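Local coordinates for protein manganese-dependent ADP-ribose/CDP-alcohol diphosphatase (Danio rerio, PDB 2NXF) that probably hydrolyses ADP-ribose and CDP-alcohols such as CDP-choline to a nucleoside monophosphate and a second phosphate ester, using a two-metal centre, at residues Leu40-Ala43 / Val44-Arg48; Pro105-Leu108 / Ser109-Leu112; Thr214-His218 / Lys219-Val223. All blocks are in the same frame, centred on the assembly; numbering follows the deposited sequence.

How the contacts relate
All three contacts are local and partly buried, each made by side chains a few residues apart, and none touches another. Contact 1 lies in mid-helix 35-49, with one side buried on the six-stranded sheet and the other carrying polar residues. Contacts 2 and 3 both close a helix, the first running into a loop and burying Leu107 and Leu112, the second into strand 222-227 and burying Ser216, Glu221 and Val223 among mostly exposed neighbours. Serine hydroxyls serve the helix end in contact 2, whereas contact 3 combines a Schellman motif with a buried carboxylate. The side chains of Leu40 and Leu107 lie about 14 and 13 Å from a zinc ion; contact 3 lies away from the metal sites.

Contact 1. Residues Leu40-Ala43 / Val44-Arg48; sequences LRDA and VLQWR
Leu40 opens the contact on its buried side, where its CD1 lies 4.3 Å from CG2 of Val44. Its carbonyl oxygen takes the amide of Val44, and that of Arg41 takes the amide of Leu45, each four residues on. Leu40 itself packs on Ile11 of strand 6-11 and on Val79 and Leu83 of helix 72-84.

On the polar side, Asp42 reaches one turn forward to Gln46. With CG anti to the backbone N (chi1 -180°), its carboxylate comes up to the amide that Gln46 holds at the end of an extended chain. NE2 of Gln46 donates to OD2 of Asp42 over 2.8 Å, on the syn side of the carboxylate and close to the plane of its own amide, although the two flat groups are turned 76° apart. The same OD2 is also hydrogen-bonded to NE2 of His294, and OE1 of Gln46 to NH2 of Arg311, so each group has a second partner outside the helix.

Ala43 completes the segment. Its CB sits over the face of the Trp47 indole, 4.0 Å from the centroid of the six-membered ring and 12° off its normal, a CH-pi contact. Its O accepts from the backbone N of Trp47 at 2.8 Å and also lies over a face of the indole. At the rim NE1 is hydrogen-bonded to Ala297 O, and the ring of Phe296 meets the indole nearly at right angles. These i to i+4 pairs are those of an amphipathic alpha-helix packed on the beta-sheet of a calcineurin-like phosphoesterase fold.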
loop_
_atom_site.group_PDB
_atom_site.type_symbol
_atom_site.label_atom_id
_atom_site.label_comp_id
_atom_site.label_asym_id
_atom_site.label_seq_id
_atom_site.Cartn_x
_atom_site.Cartn_y
_atom_site.Cartn_z
ATOM N N LEU A 40 -12.936 -10.317 2.038
ATOM C CA LEU A 40 -11.817 -10.506 2.978
ATOM C C LEU A 40 -11.909 -11.878 3.700
ATOM O O LEU A 40 -10.894 -12.601 3.809
ATOM C CB LEU A 40 -11.783 -9.363 4.000
ATOM C CG LEU A 40 -10.707 -9.476 5.086
ATOM C CD1 LEU A 40 -9.316 -9.636 4.454
ATOM C CD2 LEU A 40 -10.792 -8.252 6.035
ATOM N N ARG A 41 -13.109 -12.226 4.167
ATOM C CA ARG A 41 -13.356 -13.509 4.836
ATOM C C ARG A 41 -12.995 -14.685 3.930
ATOM O O ARG A 41 -12.369 -15.653 4.370
ATOM C CB ARG A 41 -14.826 -13.608 5.259
ATOM C CG ARG A 41 -15.209 -14.874 6.043
ATOM C CD ARG A 41 -16.654 -14.775 6.530
ATOM N NE ARG A 41 -16.964 -13.407 6.955
ATOM C CZ ARG A 41 -17.868 -12.615 6.383
ATOM N NH1 ARG A 41 -18.600 -13.051 5.364
ATOM N NH2 ARG A 41 -18.043 -11.382 6.844
ATOM N N ASP A 42 -13.385 -14.590 2.660
ATOM C CA ASP A 42 -13.080 -15.648 1.691
ATOM C C ASP A 42 -11.578 -15.744 1.376
ATOM O O ASP A 42 -11.032 -16.862 1.270
ATOM C CB ASP A 42 -13.869 -15.488 0.401
ATOM C CG ASP A 42 -13.550 -16.594 -0.588
ATOM O OD1 ASP A 42 -14.077 -17.723 -0.422
ATOM O OD2 ASP A 42 -12.708 -16.342 -1.476
ATOM N N ALA A 43 -10.920 -14.586 1.244
ATOM C CA ALA A 43 -9.460 -14.568 1.027
ATOM C C ALA A 43 -8.762 -15.299 2.186
ATOM O O ALA A 43 -7.888 -16.155 1.979
ATOM C CB ALA A 43 -8.950 -13.144 0.912
ATOM N N VAL A 44 -9.188 -14.966 3.405
ATOM C CA VAL A 44 -8.632 -15.579 4.623
ATOM C C VAL A 44 -8.829 -17.086 4.634
ATOM O O VAL A 44 -7.888 -17.846 4.921
ATOM C CB VAL A 44 -9.198 -14.903 5.906
ATOM C CG1 VAL A 44 -8.909 -15.756 7.178
ATOM C CG2 VAL A 44 -8.633 -13.530 6.041
ATOM N N LEU A 45 -10.037 -17.537 4.287
ATOM C CA LEU A 45 -10.299 -18.970 4.138
ATOM C C LEU A 45 -9.305 -19.632 3.171
ATOM O O LEU A 45 -8.736 -20.689 3.480
ATOM C CB LEU A 45 -11.740 -19.177 3.664
ATOM C CG LEU A 45 -12.274 -20.589 3.521
ATOM C CD1 LEU A 45 -12.006 -21.399 4.777
ATOM C CD2 LEU A 45 -13.784 -20.524 3.243
ATOM N N GLN A 46 -9.085 -18.999 2.017
ATOM C CA GLN A 46 -8.158 -19.528 1.011
ATOM C C GLN A 46 -6.703 -19.538 1.509
ATOM O O GLN A 46 -6.008 -20.545 1.351
ATOM C CB GLN A 46 -8.307 -18.797 -0.333
ATOM C CG GLN A 46 -9.711 -18.966 -0.940
ATOM C CD GLN A 46 -9.780 -18.640 -2.436
ATOM O OE1 GLN A 46 -8.906 -19.044 -3.224
ATOM N NE2 GLN A 46 -10.838 -17.926 -2.838
ATOM N N TRP A 47 -6.278 -18.461 2.165
ATOM C CA TRP A 47 -4.909 -18.366 2.701
ATOM C C TRP A 47 -4.665 -19.405 3.784
ATOM O O TRP A 47 -3.555 -19.924 3.914
ATOM C CB TRP A 47 -4.647 -16.980 3.272
ATOM C CG TRP A 47 -4.559 -15.899 2.234
ATOM C CD1 TRP A 47 -4.098 -16.014 0.951
ATOM C CD2 TRP A 47 -4.918 -14.522 2.416
ATOM N NE1 TRP A 47 -4.159 -14.781 0.317
ATOM C CE2 TRP A 47 -4.656 -13.855 1.203
ATOM C CE3 TRP A 47 -5.461 -13.791 3.491
ATOM C CZ2 TRP A 47 -4.897 -12.480 1.037
ATOM C CZ3 TRP A 47 -5.697 -12.408 3.321
ATOM C CH2 TRP A 47 -5.421 -11.784 2.103
ATOM N N ARG A 48 -5.703 -19.712 4.561
ATOM C CA ARG A 48 -5.605 -20.762 5.574
ATOM C C ARG A 48 -5.343 -22.117 4.929
ATOM O O ARG A 48 -4.465 -22.861 5.372
ATOM C CB ARG A 48 -6.873 -20.817 6.436
ATOM C CG ARG A 48 -6.976 -19.676 7.438
ATOM C CD ARG A 48 -8.289 -19.732 8.239
ATOM N NE ARG A 48 -8.486 -20.990 8.959
ATOM C CZ ARG A 48 -7.822 -21.362 10.055
ATOM N NH1 ARG A 48 -6.885 -20.580 10.588
ATOM N NH2 ARG A 48 -8.098 -22.525 10.626
#

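Contact 2. Residues Pro105-Leu108 / Ser109-Leu112; sequences PSLL and SSRL
Ser110 folds its hydroxyl back onto Leu107 O at the C-terminal end of helix 104-108, and then starts an ST turn into the following loop. Its OG stands between the backbone N and the carbonyl carbon (chi1 79°), which brings it 2.7 Å from Leu107 O. The backbone N of Ser110 donates to that same oxygen at 3.1 Å, but from above the carbonyl plane, whereas OG comes in much nearer the plane. One residue thus grips a single carbonyl with two donors.

Ser109 turns its hydroxyl in a similar sense, back over the last helical turn, and its OG donates to Ser106 O at 3.1 Å. Its amide keeps the helical bond to Pro105 O. In this way hydroxyls take up carbonyls of the last turn just where the regular bonding pattern ends.

Apart from these polar bonds, Leu107 and Leu112 are set at a slant to each other and meet through single methyl branches, CD2 of the former 3.8 Å from CD1 of the latter. Leu107 also packs on Trp94 and on Phe99 of helix 96-101, while Leu112 lies against Leu76 and Met80 of helix 72-84. A water bridges the carbonyls of Leu108 and Ser110, donating to both. While donating a hydrogen bond to Leu107 O, Ser110 OG accepts one from the backbone N of Leu112 at 3.0 Å.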
loop_
_atom_site.group_PDB
_atom_site.type_symbol
_atom_site.label_atom_id
_atom_site.label_comp_id
_atom_site.label_asym_id
_atom_site.label_seq_id
_atom_site.Cartn_x
_atom_site.Cartn_y
_atom_site.Cartn_z
ATOM N N PRO A 105 -0.518 8.852 16.353
ATOM C CA PRO A 105 -0.436 8.216 17.674
ATOM C C PRO A 105 -1.494 7.125 17.873
ATOM O O PRO A 105 -1.184 6.073 18.454
ATOM C CB PRO A 105 -0.680 9.383 18.636
ATOM C CG PRO A 105 -0.201 10.573 17.898
ATOM C CD PRO A 105 -0.655 10.318 16.482
ATOM N N SER A 106 -2.718 7.368 17.393
ATOM C CA SER A 106 -3.766 6.344 17.412
ATOM C C SER A 106 -3.385 5.113 16.609
ATOM O O SER A 106 -3.546 3.979 17.063
ATOM C CB SER A 106 -5.101 6.904 16.922
ATOM O OG SER A 106 -5.585 7.840 17.892
ATOM N N LEU A 107 -2.887 5.330 15.402
ATOM C CA LEU A 107 -2.466 4.214 14.571
ATOM C C LEU A 107 -1.317 3.438 15.234
ATOM O O LEU A 107 -1.320 2.202 15.236
ATOM C CB LEU A 107 -2.074 4.709 13.178
ATOM C CG LEU A 107 -3.276 5.085 12.311
ATOM C CD1 LEU A 107 -2.819 5.986 11.179
ATOM C CD2 LEU A 107 -3.953 3.812 11.782
ATOM N N LEU A 108 -0.363 4.153 15.823
ATOM C CA LEU A 108 0.758 3.476 16.467
ATOM C C LEU A 108 0.328 2.584 17.637
ATOM O O LEU A 108 0.930 1.525 17.864
ATOM C CB LEU A 108 1.832 4.474 16.880
ATOM C CG LEU A 108 3.263 3.933 16.860
ATOM C CD1 LEU A 108 3.725 3.651 15.433
ATOM C CD2 LEU A 108 4.176 4.925 17.537
ATOM N N SER A 109 -0.719 2.987 18.359
ATOM C CA SER A 109 -1.200 2.210 19.508
ATOM C C SER A 109 -2.193 1.109 19.109
ATOM O O SER A 109 -2.683 0.368 19.976
ATOM C CB SER A 109 -1.839 3.143 20.554
ATOM O OG SER A 109 -3.106 3.579 20.087
ATOM N N SER A 110 -2.488 1.010 17.812
ATOM C CA SER A 110 -3.562 0.138 17.313
ATOM C C SER A 110 -3.064 -1.216 16.793
ATOM O O SER A 110 -1.860 -1.437 16.670
ATOM C CB SER A 110 -4.319 0.831 16.182
ATOM O OG SER A 110 -3.590 0.736 14.951
ATOM N N ARG A 111 -4.013 -2.083 16.438
ATOM C CA ARG A 111 -3.714 -3.377 15.806
ATOM C C ARG A 111 -3.066 -3.202 14.423
ATOM O O ARG A 111 -2.495 -4.163 13.883
ATOM C CB ARG A 111 -4.988 -4.226 15.646
ATOM C CG ARG A 111 -5.672 -4.675 16.961
ATOM C CD ARG A 111 -4.919 -5.745 17.726
ATOM N NE ARG A 111 -4.430 -6.879 16.930
ATOM C CZ ARG A 111 -5.167 -7.891 16.458
ATOM N NH1 ARG A 111 -6.483 -7.933 16.637
ATOM N NH2 ARG A 111 -4.571 -8.862 15.770
ATOM N N LEU A 112 -3.152 -1.994 13.852
ATOM C CA LEU A 112 -2.551 -1.734 12.530
ATOM C C LEU A 112 -1.043 -1.452 12.568
ATOM O O LEU A 112 -0.417 -1.291 11.511
ATOM C CB LEU A 112 -3.265 -0.588 11.795
ATOM C CG LEU A 112 -4.740 -0.867 11.475
ATOM C CD1 LEU A 112 -5.370 0.398 10.852
ATOM C CD2 LEU A 112 -4.877 -2.024 10.520
HETATM O O HOH W 1 0.435 -1.090 18.691
#

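Contact 3. Residues Thr214-His218 / Lys219-Val223; sequences TLSDH and KQERV
Ser216 and Glu221 meet across a Schellman motif that ends helix 203-219 and turns the chain into strand 222-227, at the edge of the fold away from the metal centre. Gln220, with phi 52°, leaves the helical path. Its amide bonds to Asp217 O, and that of Glu221 reaches back to Ser216 O at 3.0 Å, so two backbone bonds close the last turn.

The side chains repeat the link. With its OG beside the backbone N (chi1 -73°), Ser216 donates to OE1 of Glu221 at 2.8 Å, nearly in line with the C-O bond of the carboxylate. The Glu221 chain is extended beyond CG, which carries its carboxylate to the serine. Val223 closes the inner side, its CG2 pressed tightly against CB of Ser216 at 3.4 Å.

Lys219 bends at chi3 so that CE passes over the backbone of Leu215, and NZ makes a weak salt bridge to OE2 of Glu221 at 3.3 Å. A water donates to OG of Ser216 and accepts from the lysine. OE1 of Glu221 also pairs with Arg143. Shortening Glu221 to an alanine is likely to leave Arg143 and Lys219 without their shared counter-charge and Ser216 OG without its carboxylate acceptor, its weak bond to Val212 O remaining. The two cationic partners and the serine probably keep this buried carboxylate charged, and through Arg143 it links the helix end to strand 142-146.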
loop_
_atom_site.group_PDB
_atom_site.type_symbol
_atom_site.label_atom_id
_atom_site.label_comp_id
_atom_site.label_asym_id
_atom_site.label_seq_id
_atom_site.Cartn_x
_atom_site.Cartn_y
_atom_site.Cartn_z
ATOM N N THR A 214 21.266 -1.124 -0.438
ATOM C CA THR A 214 22.708 -1.299 -0.576
ATOM C C THR A 214 23.151 -2.567 0.169
ATOM O O THR A 214 23.887 -3.395 -0.365
ATOM C CB THR A 214 23.462 -0.065 -0.050
ATOM O OG1 THR A 214 23.184 1.067 -0.895
ATOM C CG2 THR A 214 24.979 -0.315 0.012
ATOM N N LEU A 215 22.658 -2.730 1.390
ATOM C CA LEU A 215 23.027 -3.892 2.174
ATOM C C LEU A 215 22.459 -5.160 1.533
ATOM O O LEU A 215 23.174 -6.155 1.414
ATOM C CB LEU A 215 22.604 -3.726 3.627
ATOM C CG LEU A 215 23.314 -2.584 4.403
ATOM C CD1 LEU A 215 23.092 -2.889 5.865
ATOM C CD2 LEU A 215 24.809 -2.467 4.130
ATOM N N SER A 216 21.209 -5.097 1.070
ATOM C CA SER A 216 20.610 -6.227 0.341
ATOM C C SER A 216 21.382 -6.614 -0.915
ATOM O O SER A 216 21.573 -7.806 -1.178
ATOM C CB SER A 216 19.160 -5.924 0.023
ATOM O OG SER A 216 18.400 -6.015 1.220
ATOM N N ASP A 217 21.884 -5.624 -1.657
ATOM C CA ASP A 217 22.739 -5.907 -2.831
ATOM C C ASP A 217 23.916 -6.793 -2.421
ATOM O O ASP A 217 24.194 -7.823 -3.036
ATOM C CB ASP A 217 23.321 -4.615 -3.447
ATOM C CG ASP A 217 22.262 -3.718 -4.097
ATOM O OD1 ASP A 217 21.120 -4.158 -4.361
ATOM O OD2 ASP A 217 22.593 -2.538 -4.349
ATOM N N HIS A 218 24.624 -6.366 -1.379
ATOM C CA HIS A 218 25.825 -7.078 -0.972
ATOM C C HIS A 218 25.560 -8.426 -0.321
ATOM O O HIS A 218 26.421 -9.311 -0.354
ATOM C CB HIS A 218 26.669 -6.173 -0.097
ATOM C CG HIS A 218 27.247 -5.026 -0.858
ATOM N ND1 HIS A 218 28.212 -5.202 -1.824
ATOM C CD2 HIS A 218 26.966 -3.703 -0.838
ATOM C CE1 HIS A 218 28.533 -4.027 -2.337
ATOM N NE2 HIS A 218 27.786 -3.102 -1.760
ATOM N N LYS A 219 24.371 -8.584 0.242
ATOM C CA LYS A 219 23.957 -9.870 0.801
ATOM C C LYS A 219 23.285 -10.786 -0.227
ATOM O O LYS A 219 22.951 -11.933 0.091
ATOM C CB LYS A 219 23.063 -9.668 2.021
ATOM C CG LYS A 219 23.753 -8.934 3.167
ATOM C CD LYS A 219 22.773 -8.670 4.316
ATOM C CE LYS A 219 21.778 -7.596 3.998
ATOM N NZ LYS A 219 20.739 -7.498 5.060
ATOM N N GLN A 220 23.169 -10.301 -1.463
ATOM C CA GLN A 220 22.467 -10.995 -2.545
ATOM C C GLN A 220 21.058 -11.403 -2.132
ATOM O O GLN A 220 20.596 -12.516 -2.430
ATOM C CB GLN A 220 23.262 -12.198 -3.046
ATOM C CG GLN A 220 24.534 -11.809 -3.758
ATOM C CD GLN A 220 25.330 -13.030 -4.137
ATOM O OE1 GLN A 220 25.936 -13.675 -3.282
ATOM N NE2 GLN A 220 25.316 -13.371 -5.419
ATOM N N GLU A 221 20.389 -10.497 -1.432
ATOM C CA GLU A 221 18.978 -10.669 -1.107
ATOM C C GLU A 221 18.102 -10.181 -2.246
ATOM O O GLU A 221 18.522 -9.326 -3.045
ATOM C CB GLU A 221 18.628 -9.897 0.173
ATOM C CG GLU A 221 19.216 -10.520 1.414
ATOM C CD GLU A 221 19.004 -9.662 2.650
ATOM O OE1 GLU A 221 18.578 -8.487 2.523
ATOM O OE2 GLU A 221 19.289 -10.183 3.752
ATOM N N ARG A 222 16.880 -10.713 -2.292
ATOM C CA ARG A 222 15.819 -10.206 -3.168
ATOM C C ARG A 222 14.850 -9.442 -2.297
ATOM O O ARG A 222 14.354 -9.969 -1.296
ATOM C CB ARG A 222 15.065 -11.353 -3.840
ATOM C CG ARG A 222 15.960 -12.343 -4.548
ATOM C CD ARG A 222 16.416 -11.807 -5.858
ATOM N NE ARG A 222 17.273 -12.759 -6.575
ATOM C CZ ARG A 222 17.766 -12.529 -7.786
ATOM N NH1 ARG A 222 17.455 -11.399 -8.418
ATOM N NH2 ARG A 222 18.552 -13.430 -8.366
ATOM N N VAL A 223 14.574 -8.200 -2.684
ATOM C CA VAL A 223 13.791 -7.304 -1.829
ATOM C C VAL A 223 12.420 -6.997 -2.420
ATOM O O VAL A 223 12.310 -6.608 -3.588
ATOM C CB VAL A 223 14.525 -5.973 -1.571
ATOM C CG1 VAL A 223 13.745 -5.116 -0.548
ATOM C CG2 VAL A 223 15.944 -6.248 -1.058
HETATM O O HOH W 2 19.250 -5.192 3.914
#